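Side-chain contacts in 3-carboxy-cis,cis-muconate cycloisomerase (Acinetobacter calcoaceticus, PDB 1Q5N), which is an enzyme of the fumarase/aspartase superfamily, built mainly of long helices and assembled as a tetramer: residues S10-R15 against A292-A297; D64-D69 against V86-A91; N131-C136 against S175-D180. All coordinates share one frame; numbering follows the deposited sequence.

Interaction 1 (S10-R15 against A292-A297)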
loop_
_atom_site.group_PDB
_atom_site.type_symbol
_atom_site.label_atom_id
_atom_site.label_comp_id
_atom_site.label_asym_id
_atom_site.label_seq_id
_atom_site.Cartn_x
_atom_site.Cartn_y
_atom_site.Cartn_z
ATOM N N SER A 10 -3.813 -24.361 2.210
ATOM C CA SER A 10 -4.764 -24.952 3.131
ATOM C C SER A 10 -5.124 -24.008 4.270
ATOM O O SER A 10 -6.226 -24.026 4.830
ATOM C CB SER A 10 -4.149 -26.237 3.681
ATOM O OG SER A 10 -4.903 -26.698 4.792
ATOM N N LEU A 11 -4.160 -23.172 4.601
ATOM C CA LEU A 11 -4.312 -22.196 5.664
ATOM C C LEU A 11 -5.096 -20.922 5.261
ATOM O O LEU A 11 -5.951 -20.468 5.993
ATOM C CB LEU A 11 -2.921 -21.770 6.096
ATOM C CG LEU A 11 -2.537 -21.975 7.539
ATOM C CD1 LEU A 11 -1.202 -21.335 7.732
ATOM C CD2 LEU A 11 -3.607 -21.370 8.446
ATOM N N PHE A 12 -4.795 -20.372 4.078
ATOM C CA PHE A 12 -5.371 -19.116 3.641
ATOM C C PHE A 12 -6.381 -19.108 2.496
ATOM O O PHE A 12 -7.183 -18.195 2.410
ATOM C CB PHE A 12 -4.232 -18.171 3.257
ATOM C CG PHE A 12 -3.187 -18.011 4.321
ATOM C CD1 PHE A 12 -3.497 -17.382 5.534
ATOM C CD2 PHE A 12 -1.868 -18.433 4.088
ATOM C CE1 PHE A 12 -2.497 -17.187 6.529
ATOM C CE2 PHE A 12 -0.862 -18.241 5.055
ATOM C CZ PHE A 12 -1.169 -17.601 6.279
ATOM N N TYR A 13 -6.367 -20.109 1.628
ATOM C CA TYR A 13 -7.268 -20.017 0.497
ATOM C C TYR A 13 -8.450 -20.923 0.585
ATOM O O TYR A 13 -8.702 -21.532 1.608
ATOM C CB TYR A 13 -6.519 -20.268 -0.799
ATOM C CG TYR A 13 -5.229 -19.478 -0.929
ATOM C CD1 TYR A 13 -5.170 -18.117 -0.581
ATOM C CD2 TYR A 13 -4.078 -20.073 -1.447
ATOM C CE1 TYR A 13 -4.007 -17.378 -0.732
ATOM C CE2 TYR A 13 -2.890 -19.331 -1.620
ATOM C CZ TYR A 13 -2.864 -17.972 -1.245
ATOM O OH TYR A 13 -1.671 -17.254 -1.331
ATOM N N GLN A 14 -9.204 -20.967 -0.487
ATOM C CA GLN A 14 -10.388 -21.793 -0.533
ATOM C C GLN A 14 -10.167 -22.690 -1.744
ATOM O O GLN A 14 -9.862 -22.206 -2.839
ATOM C CB GLN A 14 -11.612 -20.898 -0.669
ATOM C CG GLN A 14 -12.945 -21.567 -0.368
ATOM C CD GLN A 14 -13.467 -22.386 -1.539
ATOM O OE1 GLN A 14 -13.194 -22.081 -2.700
ATOM N NE2 GLN A 14 -14.237 -23.426 -1.238
ATOM N N ARG A 15 -10.303 -23.991 -1.537
ATOM C CA ARG A 15 -10.033 -24.969 -2.584
ATOM C C ARG A 15 -10.612 -24.724 -4.002
ATOM O O ARG A 15 -9.874 -24.749 -4.958
ATOM C CB ARG A 15 -10.438 -26.349 -2.082
ATOM C CG ARG A 15 -9.637 -27.449 -2.688
ATOM C CD ARG A 15 -10.495 -28.702 -2.727
ATOM N NE ARG A 15 -10.158 -29.647 -1.655
ATOM C CZ ARG A 15 -10.936 -30.669 -1.273
ATOM N NH1 ARG A 15 -12.119 -30.877 -1.870
ATOM N NH2 ARG A 15 -10.519 -31.508 -0.319
ATOM N N ALA A 292 -9.376 -16.976 13.198
ATOM C CA ALA A 292 -9.159 -15.528 13.223
ATOM C C ALA A 292 -7.773 -15.185 12.643
ATOM O O ALA A 292 -7.639 -14.217 11.886
ATOM C CB ALA A 292 -9.301 -14.988 14.681
ATOM N N ALA A 293 -6.766 -15.998 12.982
ATOM C CA ALA A 293 -5.418 -15.773 12.503
ATOM C C ALA A 293 -5.358 -15.709 10.954
ATOM O O ALA A 293 -4.726 -14.809 10.379
ATOM C CB ALA A 293 -4.474 -16.864 13.060
ATOM N N SER A 294 -6.034 -16.635 10.281
ATOM C CA SER A 294 -6.079 -16.625 8.814
ATOM C C SER A 294 -6.858 -15.421 8.279
ATOM O O SER A 294 -6.435 -14.757 7.345
ATOM C CB SER A 294 -6.797 -17.865 8.283
ATOM O OG SER A 294 -6.070 -19.011 8.629
ATOM N N VAL A 295 -8.035 -15.184 8.844
ATOM C CA VAL A 295 -8.835 -14.074 8.382
ATOM C C VAL A 295 -8.109 -12.738 8.605
ATOM O O VAL A 295 -8.165 -11.875 7.753
ATOM C CB VAL A 295 -10.259 -14.053 9.075
ATOM C CG1 VAL A 295 -11.047 -12.831 8.652
ATOM C CG2 VAL A 295 -11.055 -15.307 8.659
ATOM N N LEU A 296 -7.408 -12.584 9.721
ATOM C CA LEU A 296 -6.753 -11.336 9.995
ATOM C C LEU A 296 -5.525 -11.191 9.099
ATOM O O LEU A 296 -5.172 -10.075 8.729
ATOM C CB LEU A 296 -6.443 -11.203 11.495
ATOM C CG LEU A 296 -7.729 -10.879 12.290
ATOM C CD1 LEU A 296 -7.506 -11.010 13.813
ATOM C CD2 LEU A 296 -8.199 -9.474 11.942
ATOM N N ALA A 297 -4.899 -12.307 8.720
ATOM C CA ALA A 297 -3.780 -12.234 7.774
ATOM C C ALA A 297 -4.338 -11.744 6.393
ATOM O O ALA A 297 -3.727 -10.938 5.714
ATOM C CB ALA A 297 -3.113 -13.591 7.622
#

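Interaction 2 (D64-D69 against V86-A91)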
loop_
_atom_site.group_PDB
_atom_site.type_symbol
_atom_site.label_atom_id
_atom_site.label_comp_id
_atom_site.label_asym_id
_atom_site.label_seq_id
_atom_site.Cartn_x
_atom_site.Cartn_y
_atom_site.Cartn_z
ATOM N N ASP A 64 -5.077 -32.114 -22.364
ATOM C CA ASP A 64 -4.262 -33.286 -22.059
ATOM C C ASP A 64 -3.054 -33.417 -22.942
ATOM O O ASP A 64 -2.058 -34.036 -22.555
ATOM C CB ASP A 64 -5.109 -34.547 -22.136
ATOM C CG ASP A 64 -6.170 -34.565 -21.069
ATOM O OD1 ASP A 64 -5.778 -34.554 -19.875
ATOM O OD2 ASP A 64 -7.380 -34.558 -21.414
ATOM N N LYS A 65 -3.121 -32.808 -24.116
ATOM C CA LYS A 65 -1.997 -32.868 -25.043
ATOM C C LYS A 65 -0.963 -31.741 -24.881
ATOM O O LYS A 65 0.147 -31.862 -25.375
ATOM C CB LYS A 65 -2.504 -32.866 -26.473
ATOM C CG LYS A 65 -3.401 -34.048 -26.831
ATOM C CD LYS A 65 -3.797 -33.894 -28.279
ATOM C CE LYS A 65 -4.732 -34.957 -28.755
ATOM N NZ LYS A 65 -4.971 -34.649 -30.199
ATOM N N ILE A 66 -1.326 -30.661 -24.188
ATOM C CA ILE A 66 -0.430 -29.538 -23.977
ATOM C C ILE A 66 0.750 -29.788 -23.008
ATOM O O ILE A 66 0.567 -30.323 -21.928
ATOM C CB ILE A 66 -1.275 -28.323 -23.548
ATOM C CG1 ILE A 66 -1.834 -27.666 -24.813
ATOM C CG2 ILE A 66 -0.465 -27.372 -22.687
ATOM C CD1 ILE A 66 -2.832 -26.678 -24.545
ATOM N N ASP A 67 1.960 -29.403 -23.412
ATOM C CA ASP A 67 3.182 -29.599 -22.602
ATOM C C ASP A 67 3.407 -28.397 -21.685
ATOM O O ASP A 67 3.902 -27.356 -22.134
ATOM C CB ASP A 67 4.410 -29.773 -23.512
ATOM C CG ASP A 67 5.700 -30.012 -22.732
ATOM O OD1 ASP A 67 5.637 -30.168 -21.501
ATOM O OD2 ASP A 67 6.785 -30.059 -23.364
ATOM N N PHE A 68 3.075 -28.558 -20.404
ATOM C CA PHE A 68 3.195 -27.470 -19.469
ATOM C C PHE A 68 4.599 -27.012 -19.151
ATOM O O PHE A 68 4.796 -25.849 -18.801
ATOM C CB PHE A 68 2.377 -27.768 -18.214
ATOM C CG PHE A 68 0.900 -27.551 -18.416
ATOM C CD1 PHE A 68 0.106 -28.534 -19.000
ATOM C CD2 PHE A 68 0.299 -26.338 -18.054
ATOM C CE1 PHE A 68 -1.262 -28.311 -19.235
ATOM C CE2 PHE A 68 -1.055 -26.104 -18.283
ATOM C CZ PHE A 68 -1.841 -27.094 -18.868
ATOM N N ASP A 69 5.584 -27.887 -19.295
ATOM C CA ASP A 69 6.963 -27.471 -19.061
ATOM C C ASP A 69 7.429 -26.634 -20.240
ATOM O O ASP A 69 8.117 -25.606 -20.085
ATOM C CB ASP A 69 7.863 -28.687 -18.908
ATOM C CG ASP A 69 7.643 -29.379 -17.598
ATOM O OD1 ASP A 69 8.101 -28.814 -16.566
ATOM O OD2 ASP A 69 6.995 -30.463 -17.596
ATOM N N VAL A 86 -0.785 -20.436 -28.118
ATOM C CA VAL A 86 -1.331 -20.442 -29.462
ATOM C C VAL A 86 -0.511 -21.392 -30.331
ATOM O O VAL A 86 -1.098 -22.181 -31.035
ATOM C CB VAL A 86 -1.374 -18.991 -30.087
ATOM C CG1 VAL A 86 -1.539 -19.034 -31.606
ATOM C CG2 VAL A 86 -2.561 -18.251 -29.552
ATOM N N LYS A 87 0.825 -21.342 -30.269
ATOM C CA LYS A 87 1.643 -22.259 -31.074
ATOM C C LYS A 87 1.195 -23.688 -30.811
ATOM O O LYS A 87 0.861 -24.429 -31.733
ATOM C CB LYS A 87 3.132 -22.193 -30.715
ATOM C CG LYS A 87 3.727 -20.836 -30.779
ATOM C CD LYS A 87 3.817 -20.314 -32.194
ATOM C CE LYS A 87 5.270 -20.366 -32.692
ATOM N NZ LYS A 87 6.191 -19.515 -31.830
ATOM N N GLN A 88 1.199 -24.072 -29.540
ATOM C CA GLN A 88 0.821 -25.410 -29.180
ATOM C C GLN A 88 -0.576 -25.831 -29.607
ATOM O O GLN A 88 -0.765 -26.947 -30.069
ATOM C CB GLN A 88 0.968 -25.634 -27.671
ATOM C CG GLN A 88 2.415 -25.807 -27.273
ATOM C CD GLN A 88 2.561 -26.492 -25.929
ATOM O OE1 GLN A 88 1.882 -27.496 -25.651
ATOM N NE2 GLN A 88 3.449 -25.964 -25.087
ATOM N N LEU A 89 -1.556 -24.955 -29.438
ATOM C CA LEU A 89 -2.908 -25.318 -29.797
ATOM C C LEU A 89 -3.003 -25.482 -31.292
ATOM O O LEU A 89 -3.774 -26.316 -31.777
ATOM C CB LEU A 89 -3.904 -24.256 -29.371
ATOM C CG LEU A 89 -5.352 -24.625 -29.698
ATOM C CD1 LEU A 89 -5.766 -25.772 -28.813
ATOM C CD2 LEU A 89 -6.286 -23.430 -29.491
ATOM N N THR A 90 -2.247 -24.667 -32.020
ATOM C CA THR A 90 -2.285 -24.742 -33.475
ATOM C C THR A 90 -1.688 -26.101 -33.883
ATOM O O THR A 90 -2.297 -26.854 -34.626
ATOM C CB THR A 90 -1.519 -23.542 -34.143
ATOM O OG1 THR A 90 -2.183 -22.316 -33.805
ATOM C CG2 THR A 90 -1.548 -23.651 -35.683
ATOM N N ALA A 91 -0.519 -26.427 -33.350
ATOM C CA ALA A 91 0.089 -27.687 -33.684
ATOM C C ALA A 91 -0.905 -28.809 -33.339
ATOM O O ALA A 91 -1.036 -29.773 -34.082
ATOM C CB ALA A 91 1.393 -27.853 -32.924
#

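Interaction 3 (N131-C136 against S175-D180)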
loop_
_atom_site.group_PDB
_atom_site.type_symbol
_atom_site.label_atom_id
_atom_site.label_comp_id
_atom_site.label_asym_id
_atom_site.label_seq_id
_atom_site.Cartn_x
_atom_site.Cartn_y
_atom_site.Cartn_z
ATOM N N ASN A 131 -22.043 -17.008 -3.320
ATOM C CA ASN A 131 -22.747 -17.990 -2.557
ATOM C C ASN A 131 -22.211 -18.035 -1.102
ATOM O O ASN A 131 -22.986 -18.241 -0.175
ATOM C CB ASN A 131 -22.640 -19.355 -3.225
ATOM C CG ASN A 131 -23.467 -20.396 -2.501
ATOM O OD1 ASN A 131 -22.941 -21.433 -2.083
ATOM N ND2 ASN A 131 -24.781 -20.114 -2.309
ATOM N N GLN A 132 -20.908 -17.843 -0.900
ATOM C CA GLN A 132 -20.367 -17.835 0.466
ATOM C C GLN A 132 -20.960 -16.650 1.232
ATOM O O GLN A 132 -21.370 -16.781 2.366
ATOM C CB GLN A 132 -18.867 -17.692 0.451
ATOM C CG GLN A 132 -18.145 -18.870 -0.147
ATOM C CD GLN A 132 -16.643 -18.605 -0.196
ATOM O OE1 GLN A 132 -16.212 -17.694 -0.884
ATOM N NE2 GLN A 132 -15.850 -19.388 0.540
ATOM N N VAL A 133 -21.055 -15.489 0.596
ATOM C CA VAL A 133 -21.613 -14.341 1.299
ATOM C C VAL A 133 -23.083 -14.584 1.673
ATOM O O VAL A 133 -23.529 -14.190 2.758
ATOM C CB VAL A 133 -21.507 -13.079 0.455
ATOM C CG1 VAL A 133 -22.291 -11.955 1.095
ATOM C CG2 VAL A 133 -20.037 -12.717 0.294
ATOM N N GLN A 134 -23.822 -15.215 0.757
ATOM C CA GLN A 134 -25.221 -15.530 0.946
ATOM C C GLN A 134 -25.366 -16.458 2.192
ATOM O O GLN A 134 -26.236 -16.238 3.016
ATOM C CB GLN A 134 -25.737 -16.241 -0.319
ATOM C CG GLN A 134 -27.195 -16.623 -0.291
ATOM C CD GLN A 134 -28.113 -15.388 -0.202
ATOM O OE1 GLN A 134 -28.036 -14.481 -1.039
ATOM N NE2 GLN A 134 -28.991 -15.359 0.812
ATOM N N GLN A 135 -24.542 -17.496 2.307
ATOM C CA GLN A 135 -24.621 -18.366 3.467
ATOM C C GLN A 135 -24.216 -17.635 4.763
ATOM O O GLN A 135 -24.813 -17.878 5.821
ATOM C CB GLN A 135 -23.720 -19.574 3.310
ATOM C CG GLN A 135 -24.167 -20.481 2.279
ATOM C CD GLN A 135 -23.227 -21.624 2.187
ATOM O OE1 GLN A 135 -23.291 -22.554 3.002
ATOM N NE2 GLN A 135 -22.313 -21.573 1.216
ATOM N N CYS A 136 -23.180 -16.786 4.681
ATOM C CA CYS A 136 -22.758 -16.009 5.829
ATOM C C CYS A 136 -23.938 -15.134 6.251
ATOM O O CYS A 136 -24.240 -15.047 7.435
ATOM C CB CYS A 136 -21.526 -15.110 5.508
ATOM S SG CYS A 136 -19.981 -16.028 5.508
ATOM N N SER A 175 -26.304 -7.177 8.161
ATOM C CA SER A 175 -26.612 -6.065 7.274
ATOM C C SER A 175 -25.374 -5.704 6.389
ATOM O O SER A 175 -25.531 -5.275 5.241
ATOM C CB SER A 175 -27.074 -4.875 8.140
ATOM O OG SER A 175 -27.472 -3.769 7.368
ATOM N N ALA A 176 -24.156 -5.887 6.916
ATOM C CA ALA A 176 -22.967 -5.577 6.134
ATOM C C ALA A 176 -22.888 -6.630 4.995
ATOM O O ALA A 176 -22.568 -6.310 3.841
ATOM C CB ALA A 176 -21.715 -5.629 7.011
ATOM N N PHE A 177 -23.181 -7.885 5.311
ATOM C CA PHE A 177 -23.153 -8.892 4.264
ATOM C C PHE A 177 -24.228 -8.595 3.182
ATOM O O PHE A 177 -23.985 -8.793 1.978
ATOM C CB PHE A 177 -23.372 -10.283 4.837
ATOM C CG PHE A 177 -22.188 -10.828 5.534
ATOM C CD1 PHE A 177 -20.934 -10.849 4.890
ATOM C CD2 PHE A 177 -22.309 -11.407 6.783
ATOM C CE1 PHE A 177 -19.802 -11.473 5.472
ATOM C CE2 PHE A 177 -21.175 -12.046 7.394
ATOM C CZ PHE A 177 -19.918 -12.076 6.721
ATOM N N LYS A 178 -25.391 -8.102 3.605
ATOM C CA LYS A 178 -26.421 -7.799 2.641
ATOM C C LYS A 178 -25.946 -6.684 1.708
ATOM O O LYS A 178 -26.171 -6.760 0.514
ATOM C CB LYS A 178 -27.744 -7.476 3.373
ATOM C CG LYS A 178 -28.359 -6.161 3.102
ATOM C CD LYS A 178 -29.290 -6.137 1.917
ATOM C CE LYS A 178 -29.713 -4.670 1.736
ATOM N NZ LYS A 178 -30.498 -4.435 0.467
ATOM N N ARG A 179 -25.265 -5.662 2.222
ATOM C CA ARG A 179 -24.769 -4.609 1.318
ATOM C C ARG A 179 -23.704 -5.191 0.329
ATOM O O ARG A 179 -23.562 -4.717 -0.808
ATOM C CB ARG A 179 -24.205 -3.426 2.120
ATOM C CG ARG A 179 -25.247 -2.640 2.836
ATOM C CD ARG A 179 -24.644 -1.369 3.431
ATOM N NE ARG A 179 -23.660 -1.621 4.510
ATOM C CZ ARG A 179 -23.966 -1.986 5.762
ATOM N NH1 ARG A 179 -25.228 -2.164 6.128
ATOM N NH2 ARG A 179 -23.019 -2.126 6.676
ATOM N N ASP A 180 -22.984 -6.228 0.750
ATOM C CA ASP A 180 -22.031 -6.865 -0.128
ATOM C C ASP A 180 -22.755 -7.612 -1.260
ATOM O O ASP A 180 -22.292 -7.621 -2.409
ATOM C CB ASP A 180 -21.164 -7.861 0.626
ATOM C CG ASP A 180 -20.184 -7.182 1.565
ATOM O OD1 ASP A 180 -19.777 -6.027 1.277
ATOM O OD2 ASP A 180 -19.810 -7.813 2.583
#

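Interaction 1 (S10-R15 against A292-A297)
The hydroxyl of S294 donates a hydrogen bond to the backbone carbonyl of L11, with S294 OG 3.0 Å from L11 O, and this is the one hydrogen bond between residues 10-15 and 292-297. The hydroxyl approaches from above the carbonyl plane, 40° out of it, and the C=O...donor angle is 137°. S294 carries its OG beside its own backbone N and anti to the carbonyl carbon (chi1 -64°), which directs the hydroxyl out from helix 290-311 to L11. The bond engages a carbonyl at the C-terminal end of helix 9-12, two residues before Y13, the first to leave helical geometry.

The remaining contacts are apolar or van der Waals. One methyl of L11 lies against the same hydroxyl, with L11 CD2 3.4 Å from S294 OG. F12 presents the edge of its ring to the backbone of S294, where F12 CD1 comes to 4.2 Å from S294 CA. One turn further along, the methyl of A297 meets the ring obliquely, A297 CB standing 3.8 Å from F12 CE1. Within its own segment the ring is backed on one face by L11 CB, 4.0 Å above the plane and nearer the rim than the centre.

A second subunit adds to the burial, its W328 packing on L11 and its L329 on F12. The contact thus attaches the N-terminal segment to one of the long helices of the central bundle, beside a subunit interface of the tetrameric fumarase/aspartase fold.

Interaction 2 (D64-D69 against V86-A91)
A glutamine side chain that pairs with the backbone of a helix-helix junction defines this contact: Q88, on helix 82-94, uses both ends of its amide on D67, the N-cap residue of helix 68-78. The carbonyl oxygen Q88 OE1 accepts from D67 N at 2.9 Å, in the carbonyl plane and on a lone pair. The amide nitrogen Q88 NE2 donates to D67 O at 3.3 Å, a longer bond but an essentially straight one (179°), with the acceptor in the amide plane of Q88. Two bonds to one residue fix the rotation of the terminal amide. Beyond CG the chain of Q88 is extended (chi2 -160°), which carries the amide across to the junction.

The side chain of I66 crosses that of Q88 at a slant; I66 CA is 3.5 Å from Q88 OE1, and I66 CG2 3.8 Å from the same oxygen. The side chain of D67 turns away from Q88 to cap its own helix, D67 OD1 accepting from D69 N at 3.2 Å from above the carboxylate plane.

I66 also reaches V27 of helix 23-43 and I92 of helix 82-94, while Q88 packs on A70 and L71 of helix 68-78. The contact therefore joins the turn between helices 62-65 and 68-78 to helix 82-94, with helix 23-43 alongside.

Interaction 3 (N131-C136 against S175-D180)
A cysteine sits over the face of a phenylalanine ring, yet it is its methylene rather than its sulfur that lies most nearly above the ring. C136 CB stands 3.8 Å from the centroid of the F177 ring and 18° off the ring normal, a CH-pi contact displaced from the ring centre; C136 CB lies 3.6 Å from both F177 CE2 and F177 CZ. The sulfur makes an oblique sulfur-aromatic contact, C136 SG being 4.8 Å from the same centroid and 33° off the normal. With SG anti to the carbonyl carbon, the sulfur is carried toward the rim, where C136 SG lies 4.1 Å from F177 CZ.

Helices 110-146 and 166-191 run nearly antiparallel here, their local axes 9.3 Å apart at an angle of 153°, as neighbours in the long-helix bundle of the fumarase/aspartase superfamily. V133, one turn before C136, packs on F177 with one methyl: V133 CG1 lies 3.7 Å from the backbone oxygen F177 O and meets the ring obliquely, 4.2 Å from F177 CD1. The same V133 CG1 also approaches D180 CB at 4.3 Å.

Helix 235-261 packs on F177 through V251 and M254. The carboxylate of D180 is directed elsewhere, forming a salt bridge with R183 and a weak hydrogen bond with N250. R179, on the same helix, forms a salt bridge with D235 of a neighbouring subunit.

In the fold
Interactions 1 and 3 both belong to the central part of the chain, their centres 18 Å apart, and they touch where Q14 CG packs against Q132 NE2 at 3.7 Å. Helix 323-351 lies against both, meeting Y13 and Q14 of the first and Q132 and Q135 of the third. Helix 235-261 is a second shared neighbour, through V295 and F177, which both pack on V251. Interaction 2 is remote, centred 34 Å from interaction 1 and 41 Å from interaction 3, in a peripheral group of short helices. In sequence, interactions 2 and 3 follow one another inside the long loop that interaction 1 closes.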